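Local coordinates for alanine racemase (Oenococcus oeni PSU-1, PDB 3HUR), which belongs to the alanine racemase family, whose members combine an N-terminal TIM-barrel domain with a C-terminal domain rich in beta strands, at residues T10-D15 against T364-R369; D62-S67 against L73-A78; K149-D152 against Q156-L159. All coordinates share one frame; numbering follows the deposited sequence.

Contact 1. Residues T10-D15 against T364-R369; sequences TWVSVD and TTLAPR. With SO4 (sulfate ion), chain C.
Just beyond L366 and A367, which pack against V12 in the mixed sheet of the C-terminal domain, the loop places the flat guanidinium of R369 edge-on to a sulfate ion, with the sulfur in the plane of the group. R369 NH2 makes the straight bond, reaching sulfate O1 at 2.6 Å with an angle of 168° at the hydrogen. R369 NE has two weaker bonds, to sulfate O2 at 3.0 Å and to O3 at 3.4 Å. The side chain bends at chi3 (-49°), which turns this edge back onto the ion. P368 CD comes within 3.4 Å of sulfate O3, and the backbone N of G293 gives the ion a further hydrogen bond.

The N-terminal strand 10-15 is inserted into that mixed sheet, antiparallel to 251-263 and parallel to 372-375. Segment 364-369 is the loop leading toward the latter strand, and it illustrates how an irregular loop can be fitted against a sheet without sharing a hydrogen bond with the facing strand. The two branches of V12 divide the work. V12 CG1, anti to the backbone N, meets L366 CD2 at 4.1 Å, the two side chains lying obliquely across one another; V12 CG2 meets the methyl CB of A367 at 4.4 Å. All three residues are buried, yet the shared surface is small.

Residues around the loop complete its setting: R372 takes the carbonyl oxygens of L366 and A367 on its two terminal nitrogens, and W294 packs on A367. P368 also lies against R369 of the second subunit, so the loop reaches the subunit interface. At its start, an ST turn closes with L366 N bonded to T364 OG1 at 3.1 Å.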
loop_
_atom_site.group_PDB
_atom_site.type_symbol
_atom_site.label_atom_id
_atom_site.label_comp_id
_atom_site.label_asym_id
_atom_site.label_seq_id
_atom_site.Cartn_x
_atom_site.Cartn_y
_atom_site.Cartn_z
ATOM N N THR A 10 4.648 -6.967 20.102
ATOM C CA THR A 10 5.829 -6.616 19.388
ATOM C C THR A 10 6.348 -5.293 19.926
ATOM O O THR A 10 5.593 -4.524 20.490
ATOM C CB THR A 10 5.522 -6.487 17.902
ATOM O OG1 THR A 10 4.495 -5.494 17.696
ATOM C CG2 THR A 10 5.103 -7.792 17.323
ATOM N N TRP A 11 7.630 -5.027 19.748
ATOM C CA TRP A 11 8.217 -3.775 20.168
ATOM C C TRP A 11 9.614 -3.561 19.537
ATOM O O TRP A 11 10.207 -4.499 18.993
ATOM C CB TRP A 11 8.306 -3.743 21.692
ATOM C CG TRP A 11 9.192 -4.767 22.284
ATOM C CD1 TRP A 11 10.511 -4.638 22.575
ATOM C CD2 TRP A 11 8.819 -6.099 22.689
ATOM N NE1 TRP A 11 11.001 -5.825 23.113
ATOM C CE2 TRP A 11 9.978 -6.730 23.184
ATOM C CE3 TRP A 11 7.614 -6.818 22.674
ATOM C CZ2 TRP A 11 9.963 -8.010 23.676
ATOM C CZ3 TRP A 11 7.616 -8.098 23.130
ATOM C CH2 TRP A 11 8.775 -8.686 23.639
ATOM N N VAL A 12 10.116 -2.331 19.601
ATOM C CA VAL A 12 11.480 -1.976 19.155
ATOM C C VAL A 12 12.296 -1.836 20.381
ATOM O O VAL A 12 11.994 -1.014 21.225
ATOM C CB VAL A 12 11.605 -0.605 18.466
ATOM C CG1 VAL A 12 13.087 -0.337 18.082
ATOM C CG2 VAL A 12 10.719 -0.536 17.251
ATOM N N SER A 13 13.342 -2.646 20.455
ATOM C CA SER A 13 14.200 -2.723 21.607
ATOM C C SER A 13 15.451 -1.889 21.280
ATOM O O SER A 13 16.110 -2.136 20.285
ATOM C CB SER A 13 14.561 -4.189 21.832
ATOM O OG SER A 13 15.510 -4.270 22.856
ATOM N N VAL A 14 15.766 -0.938 22.139
ATOM C CA VAL A 14 16.809 0.033 21.931
ATOM C C VAL A 14 17.853 -0.064 23.071
ATOM O O VAL A 14 17.564 0.231 24.229
ATOM C CB VAL A 14 16.230 1.462 21.965
ATOM C CG1 VAL A 14 17.359 2.474 21.801
ATOM C CG2 VAL A 14 15.120 1.655 20.917
ATOM N N ASP A 15 19.059 -0.481 22.744
ATOM C CA ASP A 15 20.096 -0.666 23.742
ATOM C C ASP A 15 20.928 0.615 23.912
ATOM O O ASP A 15 21.750 0.971 23.042
ATOM C CB ASP A 15 20.980 -1.814 23.293
ATOM C CG ASP A 15 22.244 -1.890 24.071
ATOM O OD1 ASP A 15 22.462 -0.996 24.917
ATOM O OD2 ASP A 15 23.015 -2.829 23.810
ATOM N N THR A 364 10.495 8.697 10.942
ATOM C CA THR A 364 10.854 7.290 11.120
ATOM C C THR A 364 10.232 6.437 10.025
ATOM O O THR A 364 9.207 6.802 9.433
ATOM C CB THR A 364 10.412 6.699 12.481
ATOM O OG1 THR A 364 11.001 5.395 12.628
ATOM C CG2 THR A 364 8.924 6.561 12.550
ATOM N N THR A 365 10.932 5.368 9.702
ATOM C CA THR A 365 10.473 4.354 8.771
ATOM C C THR A 365 10.590 2.988 9.462
ATOM O O THR A 365 10.557 1.966 8.778
ATOM C CB THR A 365 11.362 4.308 7.459
ATOM O OG1 THR A 365 12.702 3.958 7.835
ATOM C CG2 THR A 365 11.351 5.634 6.723
ATOM N N LEU A 366 10.807 2.970 10.785
ATOM C CA LEU A 366 10.903 1.733 11.537
ATOM C C LEU A 366 9.673 1.583 12.472
ATOM O O LEU A 366 9.646 2.155 13.556
ATOM C CB LEU A 366 12.210 1.678 12.319
ATOM C CG LEU A 366 12.456 0.381 13.089
ATOM C CD1 LEU A 366 12.677 -0.785 12.136
ATOM C CD2 LEU A 366 13.610 0.446 14.104
ATOM N N ALA A 367 8.665 0.825 12.021
ATOM C CA ALA A 367 7.573 0.294 12.877
ATOM C C ALA A 367 7.039 1.376 13.752
ATOM O O ALA A 367 7.060 1.271 14.959
ATOM C CB ALA A 367 8.049 -0.857 13.717
ATOM N N PRO A 368 6.539 2.417 13.133
ATOM C CA PRO A 368 6.119 3.611 13.844
ATOM C C PRO A 368 4.990 3.408 14.856
ATOM O O PRO A 368 4.829 4.255 15.768
ATOM C CB PRO A 368 5.682 4.570 12.745
ATOM C CG PRO A 368 5.400 3.740 11.572
ATOM C CD PRO A 368 6.107 2.394 11.726
ATOM N N ARG A 369 4.252 2.311 14.750
ATOM C CA ARG A 369 3.097 2.134 15.582
ATOM C C ARG A 369 3.351 1.313 16.809
ATOM O O ARG A 369 2.434 1.177 17.614
ATOM C CB ARG A 369 1.950 1.551 14.767
ATOM C CG ARG A 369 1.345 2.615 13.817
ATOM C CD ARG A 369 0.259 2.080 12.918
ATOM N NE ARG A 369 0.645 0.852 12.252
ATOM C CZ ARG A 369 -0.183 -0.162 11.987
ATOM N NH1 ARG A 369 -1.476 -0.105 12.326
ATOM N NH2 ARG A 369 0.285 -1.250 11.372
HETATM S S SO4 C . 3.544 -0.448 10.673
HETATM O O1 SO4 C . 2.761 -1.691 10.538
HETATM O O2 SO4 C . 2.654 0.510 9.997
HETATM O O3 SO4 C . 3.896 -0.184 12.130
HETATM O O4 SO4 C . 4.824 -0.589 9.961
#

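Contact 2. Residues D62-S67 against L73-A78; sequences DALIVS and LELRQA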
loop_
_atom_site.group_PDB
_atom_site.type_symbol
_atom_site.label_atom_id
_atom_site.label_comp_id
_atom_site.label_asym_id
_atom_site.label_seq_id
_atom_site.Cartn_x
_atom_site.Cartn_y
_atom_site.Cartn_z
ATOM N N ASP A 62 28.915 16.212 24.619
ATOM C CA ASP A 62 29.100 17.494 25.292
ATOM C C ASP A 62 28.021 18.522 24.950
ATOM O O ASP A 62 27.917 19.590 25.589
ATOM C CB ASP A 62 30.472 18.076 24.908
ATOM C CG ASP A 62 31.578 17.031 24.988
ATOM O OD1 ASP A 62 31.982 16.660 26.121
ATOM O OD2 ASP A 62 31.983 16.531 23.924
ATOM N N ALA A 63 27.276 18.258 23.886
ATOM C CA ALA A 63 26.036 18.992 23.623
ATOM C C ALA A 63 25.041 18.127 22.836
ATOM O O ALA A 63 25.333 17.011 22.391
ATOM C CB ALA A 63 26.318 20.237 22.900
ATOM N N LEU A 64 23.861 18.668 22.661
ATOM C CA LEU A 64 22.814 17.980 21.941
ATOM C C LEU A 64 22.306 18.941 20.907
ATOM O O LEU A 64 22.122 20.104 21.215
ATOM C CB LEU A 64 21.658 17.620 22.891
ATOM C CG LEU A 64 22.039 16.806 24.120
ATOM C CD1 LEU A 64 20.849 16.736 25.101
ATOM C CD2 LEU A 64 22.516 15.452 23.700
ATOM N N ILE A 65 22.075 18.451 19.690
ATOM C CA ILE A 65 21.466 19.275 18.613
ATOM C C ILE A 65 20.102 18.660 18.222
ATOM O O ILE A 65 19.983 17.440 18.051
ATOM C CB ILE A 65 22.381 19.317 17.351
ATOM C CG1 ILE A 65 23.828 19.681 17.731
ATOM C CG2 ILE A 65 21.843 20.288 16.348
ATOM C CD1 ILE A 65 24.912 19.721 16.538
ATOM N N VAL A 66 19.093 19.511 18.101
ATOM C CA VAL A 66 17.747 19.110 17.764
ATOM C C VAL A 66 17.174 20.106 16.745
ATOM O O VAL A 66 17.821 21.136 16.471
ATOM C CB VAL A 66 16.821 18.996 19.022
ATOM C CG1 VAL A 66 17.399 17.999 20.068
ATOM C CG2 VAL A 66 16.581 20.301 19.602
ATOM N N SER A 67 15.989 19.782 16.184
ATOM C CA SER A 67 15.406 20.504 15.014
ATOM C C SER A 67 14.308 21.506 15.336
ATOM O O SER A 67 13.865 22.236 14.486
ATOM C CB SER A 67 14.803 19.495 14.029
ATOM O OG SER A 67 15.631 18.318 13.932
ATOM N N LEU A 73 12.949 22.491 24.760
ATOM C CA LEU A 73 12.154 22.712 25.974
ATOM C C LEU A 73 11.776 21.411 26.690
ATOM O O LEU A 73 11.944 21.321 27.888
ATOM C CB LEU A 73 10.918 23.575 25.656
ATOM C CG LEU A 73 11.280 24.982 25.102
ATOM C CD1 LEU A 73 10.107 25.946 25.024
ATOM C CD2 LEU A 73 12.366 25.638 25.888
ATOM N N GLU A 74 11.360 20.388 25.948
ATOM C CA GLU A 74 11.068 19.095 26.526
ATOM C C GLU A 74 12.267 18.429 27.123
ATOM O O GLU A 74 12.182 17.777 28.138
ATOM C CB GLU A 74 10.544 18.119 25.454
ATOM C CG GLU A 74 9.086 18.252 24.981
ATOM C CD GLU A 74 8.775 17.244 23.828
ATOM O OE1 GLU A 74 8.508 16.012 24.065
ATOM O OE2 GLU A 74 8.851 17.698 22.682
ATOM N N LEU A 75 13.372 18.453 26.415
ATOM C CA LEU A 75 14.605 17.926 26.952
ATOM C C LEU A 75 14.921 18.644 28.294
ATOM O O LEU A 75 15.327 18.012 29.272
ATOM C CB LEU A 75 15.729 18.095 25.918
ATOM C CG LEU A 75 15.789 17.137 24.695
ATOM C CD1 LEU A 75 16.756 17.650 23.605
ATOM C CD2 LEU A 75 16.261 15.748 25.153
ATOM N N ARG A 76 14.687 19.953 28.356
ATOM C CA ARG A 76 14.996 20.716 29.582
ATOM C C ARG A 76 14.122 20.252 30.725
ATOM O O ARG A 76 14.617 19.969 31.802
ATOM C CB ARG A 76 14.837 22.232 29.380
ATOM C CG ARG A 76 15.919 22.847 28.551
ATOM C CD ARG A 76 17.256 22.805 29.293
ATOM N NE ARG A 76 18.338 23.414 28.504
ATOM C CZ ARG A 76 19.541 22.892 28.393
ATOM N NH1 ARG A 76 19.831 21.761 28.994
ATOM N NH2 ARG A 76 20.458 23.465 27.650
ATOM N N GLN A 77 12.818 20.156 30.455
ATOM C CA GLN A 77 11.881 19.536 31.364
ATOM C C GLN A 77 12.319 18.170 31.852
ATOM O O GLN A 77 11.986 17.805 32.974
ATOM C CB GLN A 77 10.532 19.327 30.700
ATOM C CG GLN A 77 9.615 20.523 30.676
ATOM C CD GLN A 77 8.148 20.099 30.507
ATOM O OE1 GLN A 77 7.848 19.009 29.961
ATOM N NE2 GLN A 77 7.236 20.950 30.969
ATOM N N ALA A 78 13.000 17.385 31.017
ATOM C CA ALA A 78 13.418 16.027 31.427
ATOM C C ALA A 78 14.726 16.016 32.185
ATOM O O ALA A 78 15.295 14.942 32.408
ATOM C CB ALA A 78 13.490 15.122 30.250
#
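L75 reaches from its helix toward L64 and V66 on the neighbouring strand, and its course shows how one leucine can bridge two positions of one strand. L75 CB remains near the helix backbone, 5.4 Å from L64 CD1. The next atom, L75 CG, is turned beside the backbone N and anti to the carbonyl carbon (chi1 -76°), and it is still 5.0 Å from V66 CG1. Only at the branches does the chain arrive: L75 CD1 comes to 3.6 Å from V66 CG1, the two side chains meeting tip to tip, and the same methyl is 4.5 Å from L64 CD1. The second branch, L75 CD2, stands a little farther off, 4.7 Å from L64 CD1.

The strand residue is set to receive this tip. V66 holds CG1 beside its backbone N (chi1 -57°) and thereby offers that methyl to the leucine.

Such packing of a helix on the strand that precedes it belongs to the beta-alpha-beta unit made by strand 63-66, helix 69-77 and strand 84-86, one step of the TIM barrel. No hydrogen bond crosses the interface, so the two elements meet through hydrocarbon alone. A52 of helix 48-57 touches both L64 and L75, joining the adjacent helix to the same buried layer, and L80 also packs on L75.

Polar groups of the helix work on other sides. R76 spreads its guanidinium among the backbone oxygens of L80, L82, H101 and D102, tying the helix to the loops beside it. E74 forms a salt bridge with K371 of the second subunit, and Q77 uses both amide atoms on that subunit, its NE2 donating to G383 O.

Contact 3. Residues K149-D152 against Q156-L159; sequences KIID and QLDL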
loop_
_atom_site.group_PDB
_atom_site.type_symbol
_atom_site.label_atom_id
_atom_site.label_comp_id
_atom_site.label_asym_id
_atom_site.label_seq_id
_atom_site.Cartn_x
_atom_site.Cartn_y
_atom_site.Cartn_z
ATOM N N LYS A 149 33.152 40.943 13.967
ATOM C CA LYS A 149 33.226 42.257 14.619
ATOM C C LYS A 149 32.049 42.483 15.525
ATOM O O LYS A 149 32.252 42.892 16.650
ATOM C CB LYS A 149 33.292 43.424 13.595
ATOM N N ILE A 150 30.826 42.238 15.043
ATOM C CA ILE A 150 29.627 42.516 15.847
ATOM C C ILE A 150 29.567 41.607 17.030
ATOM O O ILE A 150 29.209 42.041 18.116
ATOM C CB ILE A 150 28.325 42.392 15.068
ATOM C CG1 ILE A 150 28.258 43.484 14.002
ATOM C CG2 ILE A 150 27.096 42.491 16.037
ATOM C CD1 ILE A 150 27.260 43.214 12.908
ATOM N N ILE A 151 29.971 40.359 16.839
ATOM C CA ILE A 151 30.021 39.380 17.933
ATOM C C ILE A 151 31.059 39.723 18.975
ATOM O O ILE A 151 30.751 39.783 20.155
ATOM C CB ILE A 151 30.291 37.936 17.403
ATOM C CG1 ILE A 151 28.994 37.335 16.843
ATOM C CG2 ILE A 151 30.879 37.042 18.500
ATOM C CD1 ILE A 151 29.193 36.371 15.675
ATOM N N ASP A 152 32.304 39.912 18.533
ATOM C CA ASP A 152 33.405 40.304 19.439
ATOM C C ASP A 152 33.057 41.539 20.261
ATOM O O ASP A 152 33.151 41.542 21.487
ATOM C CB ASP A 152 34.676 40.565 18.639
ATOM C CG ASP A 152 35.368 39.289 18.209
ATOM O OD1 ASP A 152 35.077 38.220 18.783
ATOM O OD2 ASP A 152 36.226 39.363 17.310
ATOM N N GLN A 156 27.691 39.934 25.429
ATOM C CA GLN A 156 26.507 39.105 25.645
ATOM C C GLN A 156 26.353 37.984 24.561
ATOM O O GLN A 156 25.611 37.043 24.787
ATOM C CB GLN A 156 25.232 39.972 25.734
ATOM C CG GLN A 156 25.084 40.697 27.063
ATOM C CD GLN A 156 23.793 41.485 27.187
ATOM O OE1 GLN A 156 23.762 42.698 26.944
ATOM N NE2 GLN A 156 22.713 40.800 27.567
ATOM N N LEU A 157 27.017 38.100 23.406
ATOM C CA LEU A 157 27.037 37.023 22.406
ATOM C C LEU A 157 28.180 36.072 22.689
ATOM O O LEU A 157 29.306 36.480 22.840
ATOM C CB LEU A 157 27.160 37.560 20.982
ATOM C CG LEU A 157 25.956 38.394 20.543
ATOM C CD1 LEU A 157 26.216 39.009 19.152
ATOM C CD2 LEU A 157 24.666 37.527 20.559
ATOM N N ASP A 158 27.887 34.793 22.758
ATOM C CA ASP A 158 28.906 33.824 23.016
ATOM C C ASP A 158 28.940 32.903 21.813
ATOM O O ASP A 158 28.001 32.186 21.569
ATOM C CB ASP A 158 28.562 33.082 24.281
ATOM C CG ASP A 158 29.470 31.954 24.538
ATOM O OD1 ASP A 158 30.414 31.792 23.754
ATOM O OD2 ASP A 158 29.229 31.217 25.520
ATOM N N LEU A 159 30.018 32.955 21.049
ATOM C CA LEU A 159 30.153 32.155 19.864
ATOM C C LEU A 159 30.420 30.706 20.264
ATOM O O LEU A 159 31.434 30.391 20.858
ATOM C CB LEU A 159 31.290 32.691 19.035
ATOM C CG LEU A 159 31.463 32.109 17.652
ATOM C CD1 LEU A 159 30.190 32.201 16.849
ATOM C CD2 LEU A 159 32.616 32.864 16.965
#
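I151 and L157 form the close part of this contact, their side chains crossing at about a right angle. L157 CD1 is the atom that does the touching: it lies 4.0 Å from I151 CG1 and equally 4.0 Å from I151 CA, and therefore rests against the helix backbone as well as the side chain. L157 CD1 also approaches I150 O at 4.4 Å, without any polar bond. The isoleucine divides its branches between two strand residues. I151 CG1, beside the backbone N (chi1 -79°), goes to L157, and I151 CG2 goes to L159, meeting L159 CB at a looser 4.4 Å.

The pair exemplifies the turn from helix to strand in a beta-alpha-beta unit, here strand 123-128, helix 141-153 and strand 157-163 of the TIM barrel. L113 of helix 110-114 packs on both I151 and L157, and L123 and V125 of the neighbouring parallel strand back the latter. D158, between the two leucines, has its CB directed away from the helix, on the inner side of the barrel wall, and lies against K124.

Toward the outside the character changes. The end of I150 leads away from the strand, and its side chain packs on Q114. D152, exposed to solvent, has its CB directed away from the strand and pairs with K148 in a salt bridge on the helix itself.

In the fold
From the N terminus, the chain first lays down strand 10-15, one half of contact 1, whose partner loop 364-369 comes only near the other end. That long loop encloses the barrel segments of the other two contacts. Contacts 2 and 3 are nested inside it and follow one another in series, each closing a short strand-to-helix or helix-to-strand step on the same parallel sheet; their centres are about 23 Å apart. Contact 1 instead ties the N-terminal strand into the C-terminal domain, its centre about 43 Å from that of contact 3, across the centre of the chain. Contacts 1 and 2 both touch the second subunit, while no other chain of the assembly touches contact 3.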